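Local atomic coordinates of NUDIX hydrolase (Nitrosomonas europaea, PDB entry 2B0V), a protein that probably hydrolyses phosphate-anhydride bonds of nucleoside di- and triphosphates and of thiamine diphosphate, with magnesium as cofactor, as a Nudix hydrolase of the NudJ subfamily. Residues A[22-26]-A[59-63]; A[33-37]-A[123-129]. All coordinates share one frame; numbering follows the deposited sequence. Where two conformers were deposited one is given.

Overall arrangement
The chain enters these contacts on strand 20-26, which supplies residues 22-26 of contact 1. It then turns back antiparallel as strand 34-36, the first half of contact 2. Strand 39-41 and helix 48-60 follow, and the end of that helix returns to strand 20-26, closing contact 1 over 32 intervening residues. Contact 2 closes much later, when residues 123-129 come back to residues 33-37 after 85 residues, about half of them strand. The two loops therefore cross and do not nest. Contact 1 ties helix 48-60 to the sheet; contact 2 ties in the start of helix 128-137. The salt bridge from Glu-26 OE2 to Arg-125 NH1 (2.8 Å) joins them.

Contact 1: residues A[22-26]-A[59-63]; sequences LLVEE and ETGHS. With EDO (1,2-ethanediol), chain D.
Leu-22 has CG turned opposite its backbone N (chi1 -172°), which sends CD2 to the His-62 ring, itself swung back beside its own backbone N (chi1 -66°). Leu-22 CD2 sits over the face of the His-62 ring, 4.0 Å from its centroid and 12° off the normal, a CH-pi contact. The one N-H of His-62 ND1 is shared between Thr-60 O (2.9 Å) and, at a longer distance, Thr-60 OG1, which limits the ring's rotation. The donor stands above the carbonyl plane of Thr-60 and not on a lone pair. The same OG1 accepts from His-62 N, an ST turn around Gly-61, where the chain leaves the helix with positive phi. Thr-60 OG1 is also bonded to Val-56 O.

Val-24 fills the middle of the contact. Its CG1 meets Thr-60 CG2 at 3.9 Å, the two side chains crossing at about a right angle. CG1 also lies against Glu-59 O, a buried oxygen with no hydrogen-bond partner in the model. Val-24 CG2 lies against Glu-59 OE1.

Beyond Val-24 the carboxylates of Glu-26 and Glu-59 approach each other. Glu-26 OE1 and Glu-59 OE1 are 4.3 Å apart, and a water sits between them, 2.6 Å from Glu-26 OE1 and 2.7 Å from Glu-59 OE1. Glu-26 OE2 has its salt bridge to Arg-125, and Glu-59 OE1 accepts from Ala-39 N. Residues 40-61 fit the Nudix box. In Nudix hydrolases glutamates of this helix bind the catalytic magnesium, so Glu-59 probably lies at the metal site.

The contact packs the C-terminal end of helix 48-60 and the start of strand 62-77 against strand 20-26. Strand 106-113 flanks it through Trp-111 and Ala-109, and strand 82-96 through Val-93 and Phe-96, whose ring stacks with His-62.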
ATOM      1  N   LEU A  22      -6.927  -3.490  -5.857  1.00 15.29           N
ATOM      2  CA  LEU A  22      -7.396  -2.192  -5.401  1.00 14.42           C
ATOM      3  C   LEU A  22      -6.211  -1.228  -5.253  1.00 14.63           C
ATOM      4  O   LEU A  22      -5.349  -1.413  -4.361  1.00 13.11           O
ATOM      5  CB  LEU A  22      -8.108  -2.316  -4.029  1.00 15.50           C
ATOM      6  CG  LEU A  22      -8.810  -1.060  -3.509  1.00 14.33           C
ATOM      7  CD1 LEU A  22      -9.876  -0.508  -4.475  1.00 14.03           C
ATOM      8  CD2 LEU A  22      -9.400  -1.388  -2.103  1.00 17.43           C
ATOM      9  N   LEU A  23      -6.203  -0.184  -6.097  1.00 13.96           N
ATOM     10  CA  LEU A  23      -5.130   0.795  -6.140  1.00 12.92           C
ATOM     11  C   LEU A  23      -5.712   2.160  -6.020  1.00 13.58           C
ATOM     12  O   LEU A  23      -6.932   2.352  -6.201  1.00 16.31           O
ATOM     13  CB  LEU A  23      -4.356   0.700  -7.464  1.00 14.03           C
ATOM     14  CG  LEU A  23      -3.646  -0.634  -7.769  1.00 12.73           C
ATOM     15  CD1 LEU A  23      -3.000  -0.632  -9.200  1.00 13.50           C
ATOM     16  CD2 LEU A  23      -2.608  -1.035  -6.662  1.00 15.28           C
ATOM     17  N   VAL A  24      -4.850   3.130  -5.788  1.00 15.09           N
ATOM     18  CA  VAL A  24      -5.318   4.507  -5.750  1.00 15.68           C
ATOM     19  C   VAL A  24      -4.646   5.319  -6.839  1.00 15.89           C
ATOM     20  O   VAL A  24      -3.478   5.087  -7.147  1.00 15.28           O
ATOM     21  CB  VAL A  24      -5.101   5.186  -4.366  1.00 16.34           C
ATOM     22  CG1 VAL A  24      -5.949   4.508  -3.281  1.00 18.67           C
ATOM     23  CG2 VAL A  24      -3.626   5.214  -3.995  1.00 15.99           C
ATOM     24  N   GLU A  25      -5.399   6.250  -7.438  1.00 16.91           N
ATOM     25  CA  GLU A  25      -4.800   7.334  -8.211  1.00 16.53           C
ATOM     26  C   GLU A  25      -4.700   8.521  -7.268  1.00 15.80           C
ATOM     27  O   GLU A  25      -5.671   8.896  -6.609  1.00 16.74           O
ATOM     28  CB  GLU A  25      -5.648   7.658  -9.446  1.00 17.10           C
ATOM     29  CG  GLU A  25      -5.679   6.452 -10.374  1.00 19.97           C
ATOM     30  CD  GLU A  25      -6.511   6.649 -11.632  1.00 26.79           C
ATOM     31  OE1 GLU A  25      -7.474   7.455 -11.612  1.00 31.01           O
ATOM     32  OE2 GLU A  25      -6.158   6.001 -12.639  1.00 31.37           O
ATOM     33  N   GLU A  26      -3.497   9.074  -7.164  1.00 16.49           N
ATOM     34  CA  GLU A  26      -3.200  10.075  -6.142  1.00 16.61           C
ATOM     35  C   GLU A  26      -2.298  11.162  -6.720  1.00 17.32           C
ATOM     36  O   GLU A  26      -1.615  10.956  -7.727  1.00 18.12           O
ATOM     37  CB  GLU A  26      -2.516   9.416  -4.932  1.00 17.67           C
ATOM     38  CG  GLU A  26      -1.133   8.817  -5.281  1.00 20.51           C
ATOM     39  CD  GLU A  26      -0.590   7.954  -4.154  1.00 26.01           C
ATOM     40  OE1 GLU A  26      -1.394   7.571  -3.253  1.00 28.48           O
ATOM     41  OE2 GLU A  26       0.629   7.662  -4.194  1.00 24.45           O
ATOM     42  N   GLU A  59      -7.340   5.802   2.728  1.00 14.38           N
ATOM     43  CA  GLU A  59      -7.097   6.088   1.291  1.00 15.41           C
ATOM     44  C   GLU A  59      -8.173   5.520   0.359  1.00 14.81           C
ATOM     45  O   GLU A  59      -8.285   5.963  -0.790  1.00 15.74           O
ATOM     46  CB  GLU A  59      -5.701   5.619   0.866  1.00 15.07           C
ATOM     47  CG  GLU A  59      -4.590   6.330   1.587  1.00 15.35           C
ATOM     48  CD  GLU A  59      -3.304   6.345   0.757  1.00 20.56           C
ATOM     49  OE1 GLU A  59      -3.064   5.367   0.005  1.00 19.47           O
ATOM     50  OE2 GLU A  59      -2.543   7.336   0.859  1.00 23.22           O
ATOM     51  N   THR A  60      -8.898   4.488   0.808  1.00 13.94           N
ATOM     52  CA  THR A  60      -9.869   3.819  -0.057  1.00 14.51           C
ATOM     53  C   THR A  60     -11.295   3.723   0.464  1.00 14.72           C
ATOM     54  O   THR A  60     -12.194   3.376  -0.316  1.00 15.24           O
ATOM     55  CB  THR A  60      -9.446   2.390  -0.437  1.00 14.86           C
ATOM     56  OG1 THR A  60      -9.693   1.505   0.667  1.00 13.99           O
ATOM     57  CG2 THR A  60      -7.997   2.331  -0.837  1.00 14.31           C
ATOM     58  N   GLY A  61     -11.495   3.969   1.759  1.00 13.87           N
ATOM     59  CA  GLY A  61     -12.827   3.808   2.367  1.00 13.79           C
ATOM     60  C   GLY A  61     -13.247   2.358   2.561  1.00 13.52           C
ATOM     61  O   GLY A  61     -14.359   2.064   2.986  1.00 14.17           O
ATOM     62  N   HIS A  62     -12.325   1.433   2.313  1.00 14.07           N
ATOM     63  CA  HIS A  62     -12.540   0.021   2.619  1.00 13.78           C
ATOM     64  C   HIS A  62     -11.810  -0.386   3.915  1.00 14.88           C
ATOM     65  O   HIS A  62     -10.682   0.020   4.118  1.00 15.23           O
ATOM     66  CB  HIS A  62     -11.915  -0.814   1.498  1.00 14.87           C
ATOM     67  CG  HIS A  62     -12.570  -0.669   0.167  1.00 15.72           C
ATOM     68  ND1 HIS A  62     -12.478   0.475  -0.607  1.00 16.18           N
ATOM     69  CD2 HIS A  62     -13.341  -1.535  -0.533  1.00 17.98           C
ATOM     70  CE1 HIS A  62     -13.170   0.297  -1.722  1.00 18.49           C
ATOM     71  NE2 HIS A  62     -13.659  -0.928  -1.717  1.00 17.53           N
ATOM     72  N   SER A  63     -12.422  -1.209   4.734  1.00 15.26           N
ATOM     73  CA  SER A  63     -11.703  -1.766   5.889  0.60 16.12           C
ATOM     74  C   SER A  63     -10.900  -3.008   5.453  1.00 16.77           C
ATOM     75  O   SER A  63     -11.335  -3.805   4.622  1.00 16.86           O
ATOM     76  CB  SER A  63     -12.693  -2.094   7.022  0.60 17.20           C
ATOM     77  OG  SER A  63     -13.660  -3.000   6.557  0.60 19.79           O
TER
HETATM   78  C1  EDO D 201       0.023   7.645   0.530  1.00 29.61           C
HETATM   79  O1  EDO D 201       1.146   7.137  -0.260  1.00 34.02           O
HETATM   80  C2  EDO D 201       0.380   8.366   1.849  1.00 33.70           C
HETATM   81  O2  EDO D 201      -0.668   8.334   2.871  1.00 33.80           O
HETATM   82  O   HOH W   1      -0.908   5.520  -1.657  1.00 18.54           O

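Contact 2: residues A[33-37]-A[123-129]. With EDO (1,2-ethanediol), chain D.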
ATOM      1  N   ILE A  33      -1.031  13.012 -11.596  1.00 20.45           N
ATOM      2  CA  ILE A  33      -1.654  11.805 -11.079  1.00 19.27           C
ATOM      3  C   ILE A  33      -0.718  10.587 -11.166  1.00 18.20           C
ATOM      4  O   ILE A  33      -0.127  10.290 -12.216  1.00 18.52           O
ATOM      5  CB  ILE A  33      -3.015  11.508 -11.760  1.00 18.84           C
ATOM      6  CG1 ILE A  33      -3.991  12.669 -11.525  1.00 21.91           C
ATOM      7  CG2 ILE A  33      -3.679  10.210 -11.219  1.00 18.53           C
ATOM      8  CD1 ILE A  33      -5.333  12.561 -12.305  1.00 24.07           C
ATOM      9  N   LYS A  34      -0.631   9.867 -10.041  1.00 17.62           N
ATOM     10  CA  LYS A  34       0.197   8.681  -9.950  1.00 16.19           C
ATOM     11  C   LYS A  34      -0.670   7.520  -9.483  1.00 15.35           C
ATOM     12  O   LYS A  34      -1.674   7.731  -8.784  1.00 17.02           O
ATOM     13  CB  LYS A  34       1.357   8.883  -8.956  1.00 17.67           C
ATOM     14  CG  LYS A  34       2.324  10.040  -9.301  1.00 19.41           C
ATOM     15  CD  LYS A  34       3.057   9.786 -10.634  1.00 20.53           C
ATOM     16  CE  LYS A  34       3.928  10.976 -11.003  1.00 25.81           C
ATOM     17  NZ  LYS A  34       4.714  10.717 -12.262  1.00 23.67           N
ATOM     18  N   LEU A  35      -0.312   6.319  -9.894  1.00 14.46           N
ATOM     19  CA  LEU A  35      -0.956   5.081  -9.410  1.00 14.12           C
ATOM     20  C   LEU A  35      -0.102   4.424  -8.308  1.00 14.16           C
ATOM     21  O   LEU A  35       1.131   4.346  -8.407  1.00 13.41           O
ATOM     22  CB  LEU A  35      -1.064   4.115 -10.590  1.00 14.55           C
ATOM     23  CG  LEU A  35      -1.949   2.895 -10.396  1.00 17.70           C
ATOM     24  CD1 LEU A  35      -3.416   3.339 -10.270  1.00 18.62           C
ATOM     25  CD2 LEU A  35      -1.731   1.920 -11.590  1.00 20.01           C
ATOM     26  N   ASN A  36      -0.763   3.899  -7.280  1.00 13.36           N
ATOM     27  CA  ASN A  36      -0.023   3.322  -6.155  1.00 14.23           C
ATOM     28  C   ASN A  36      -0.907   2.330  -5.404  1.00 13.17           C
ATOM     29  O   ASN A  36      -2.134   2.361  -5.518  1.00 12.89           O
ATOM     30  CB  ASN A  36       0.421   4.451  -5.196  1.00 13.93           C
ATOM     31  CG  ASN A  36       1.560   4.050  -4.232  1.00 15.73           C
ATOM     32  OD1 ASN A  36       2.141   2.979  -4.316  1.00 15.77           O
ATOM     33  ND2 ASN A  36       1.903   4.980  -3.336  1.00 18.50           N
ATOM     34  N   GLN A  37      -0.311   1.424  -4.636  1.00 13.38           N
ATOM     35  CA  GLN A  37      -1.104   0.718  -3.618  1.00 13.52           C
ATOM     36  C   GLN A  37      -1.600   1.730  -2.567  1.00 13.88           C
ATOM     37  O   GLN A  37      -0.964   2.780  -2.395  1.00 15.38           O
ATOM     38  CB  GLN A  37      -0.228  -0.307  -2.891  1.00 15.14           C
ATOM     39  CG  GLN A  37      -0.013  -1.613  -3.614  1.00 14.55           C
ATOM     40  CD  GLN A  37       1.076  -1.466  -4.699  1.00 14.67           C
ATOM     41  OE1 GLN A  37       1.999  -0.628  -4.589  1.00 14.82           O
ATOM     42  NE2 GLN A  37       0.999  -2.322  -5.705  1.00 14.17           N
HETATM   43  N   MSE A 123       3.160   6.067 -15.012  1.00 17.61           N
HETATM   44  CA  MSE A 123       2.538   6.917 -13.963  1.00 17.22           C
HETATM   45  C   MSE A 123       2.515   6.196 -12.601  1.00 16.28           C
HETATM   46  O   MSE A 123       1.918   6.694 -11.652  1.00 15.86           O
HETATM   47  CB  MSE A 123       1.148   7.423 -14.365  1.00 18.79           C
HETATM   48  CG  MSE A 123       0.122   6.341 -14.539  1.00 19.05           C
HETATM   49 SE   MSE A 123      -1.637   7.072 -15.056  0.83 27.63          SE
HETATM   50  CE  MSE A 123      -2.237   7.473 -13.277  1.00 23.38           C
ATOM     51  N   HIS A 124       3.196   5.052 -12.480  1.00 15.54           N
ATOM     52  CA  HIS A 124       3.313   4.442 -11.145  1.00 14.89           C
ATOM     53  C   HIS A 124       4.092   5.393 -10.237  1.00 14.85           C
ATOM     54  O   HIS A 124       5.095   6.012 -10.658  1.00 15.32           O
ATOM     55  CB  HIS A 124       4.043   3.122 -11.194  1.00 14.76           C
ATOM     56  CG  HIS A 124       3.272   2.026 -11.837  1.00 14.75           C
ATOM     57  ND1 HIS A 124       3.719   0.727 -11.837  1.00 18.04           N
ATOM     58  CD2 HIS A 124       2.086   2.024 -12.489  1.00 16.07           C
ATOM     59  CE1 HIS A 124       2.866  -0.030 -12.501  1.00 18.50           C
ATOM     60  NE2 HIS A 124       1.862   0.728 -12.900  1.00 16.44           N
ATOM     61  N   ARG A 125       3.665   5.464  -8.975  1.00 15.74           N
ATOM     62  CA  ARG A 125       4.350   6.333  -8.032  1.00 16.38           C
ATOM     63  C   ARG A 125       5.837   5.963  -7.860  1.00 16.51           C
ATOM     64  O   ARG A 125       6.699   6.839  -7.835  1.00 17.11           O
ATOM     65  CB  ARG A 125       3.610   6.360  -6.693  1.00 16.32           C
ATOM     66  CG  ARG A 125       4.341   7.103  -5.597  1.00 22.33           C
ATOM     67  CD  ARG A 125       3.627   8.352  -5.242  1.00 27.77           C
ATOM     68  NE  ARG A 125       4.257   9.148  -4.170  1.00 31.14           N
ATOM     69  CZ  ARG A 125       3.771   9.296  -2.930  1.00 34.40           C
ATOM     70  NH1 ARG A 125       2.648   8.671  -2.548  1.00 34.73           N
ATOM     71  NH2 ARG A 125       4.418  10.079  -2.054  1.00 34.33           N
ATOM     72  N   THR A 126       6.128   4.676  -7.769  1.00 17.33           N
ATOM     73  CA  THR A 126       7.533   4.203  -7.638  1.00 17.79           C
ATOM     74  C   THR A 126       7.633   2.853  -8.333  1.00 18.10           C
ATOM     75  O   THR A 126       6.607   2.260  -8.650  1.00 16.93           O
ATOM     76  CB  THR A 126       7.935   3.965  -6.150  1.00 17.96           C
ATOM     77  OG1 THR A 126       7.237   2.820  -5.652  1.00 21.02           O
ATOM     78  CG2 THR A 126       7.654   5.207  -5.237  1.00 20.62           C
ATOM     79  N   PRO A 127       8.867   2.361  -8.560  1.00 18.26           N
ATOM     80  CA  PRO A 127       9.040   1.019  -9.092  1.00 17.25           C
ATOM     81  C   PRO A 127       8.456  -0.087  -8.203  1.00 16.47           C
ATOM     82  O   PRO A 127       8.233  -1.223  -8.686  1.00 16.62           O
ATOM     83  CB  PRO A 127      10.572   0.889  -9.206  1.00 18.55           C
ATOM     84  CG  PRO A 127      11.044   2.282  -9.345  1.00 20.39           C
ATOM     85  CD  PRO A 127      10.177   3.020  -8.365  1.00 19.76           C
ATOM     86  N   LEU A 128       8.168   0.229  -6.936  1.00 15.76           N
ATOM     87  CA  LEU A 128       7.622  -0.765  -6.012  0.50 15.64           C
ATOM     88  C   LEU A 128       6.175  -1.137  -6.275  1.00 16.01           C
ATOM     89  O   LEU A 128       5.702  -2.206  -5.830  1.00 16.49           O
ATOM     90  CB  LEU A 128       7.783  -0.310  -4.559  0.50 16.58           C
ATOM     91  CG  LEU A 128       9.174   0.067  -4.057  0.50 15.81           C
ATOM     92  CD1 LEU A 128       9.047   0.110  -2.552  0.50 16.59           C
ATOM     93  CD2 LEU A 128      10.278  -0.910  -4.529  0.50 16.95           C
ATOM     94  N   VAL A 129       5.473  -0.257  -6.996  1.00 14.53           N
ATOM     95  CA  VAL A 129       4.063  -0.527  -7.295  1.00 14.34           C
ATOM     96  C   VAL A 129       4.001  -1.822  -8.069  1.00 14.37           C
ATOM     97  O   VAL A 129       3.214  -2.738  -7.742  1.00 15.83           O
ATOM     98  CB  VAL A 129       3.414   0.619  -8.095  1.00 13.55           C
ATOM     99  CG1 VAL A 129       1.985   0.279  -8.404  1.00 16.17           C
ATOM    100  CG2 VAL A 129       3.448   1.890  -7.255  1.00 15.09           C
TER
HETATM  101  C1  EDO D 201       0.023   7.645   0.530  1.00 29.61           C
HETATM  102  O1  EDO D 201       1.146   7.137  -0.260  1.00 34.02           O
HETATM  103  C2  EDO D 201       0.380   8.366   1.849  1.00 33.70           C
HETATM  104  O2  EDO D 201      -0.668   8.334   2.871  1.00 33.80           O
HETATM  105  O   HOH W   2       5.922   8.080 -12.332  1.00 26.61           O
HETATM  106  O   HOH W   3       4.975   3.298  -4.459  1.00 27.11           O
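Leu-35 and His-124 form a single beta bridge, in which Leu-35 N gives a bond to Met-123 O (2.9 Å) and Leu-35 O takes one from Arg-125 N (2.8 Å). Selenomethionine Met-123 bends at its end, bringing CE alongside Ile-33 CG2 at 3.7 Å. Leu-35 CD2 rests obliquely by the His-124 ring, and Val-129 CG1 covers one face of that ring toward its rim. His-124 NE2 is hydrogen-bonded to Ile-117 O.

Asn-36 and Arg-125 cross with their amide and guanidinium planes 82° apart, near perpendicular. The Arg-125 CB touches the Asn-36 CG at 3.9 Å. Asn-36 ND2 shares Glu-26 OE2 with Arg-125. Asn-36 OD1 is held by Arg-86 and by a water that also meets Thr-126 OG1. Asn-36 OD1 lies 3.4 Å from Val-129 CG2.

Gln-37 folds back at chi2 (80°), and its NE2 gives a nearly straight bond (167°) to Val-129 O at 3.0 Å. The bond uses a lone pair in the carbonyl plane and lies near the amide's own plane. With Gln-37 OE1 bonded to Arg-86, both ends of the amide are fixed. A second water joins Lys-34 NZ to His-124 O.

Thr-126 OG1 accepts from Leu-128 N, a capping bond at the turn into helix 128-137. Strand 34-36 lies between strand 20-26 on one edge and residues 123-125 on the other. The Nudix fold is an alpha/beta/alpha sandwich, with helices packed on the two faces of a mixed sheet, and this contact joins helix 128-137 to that sheet.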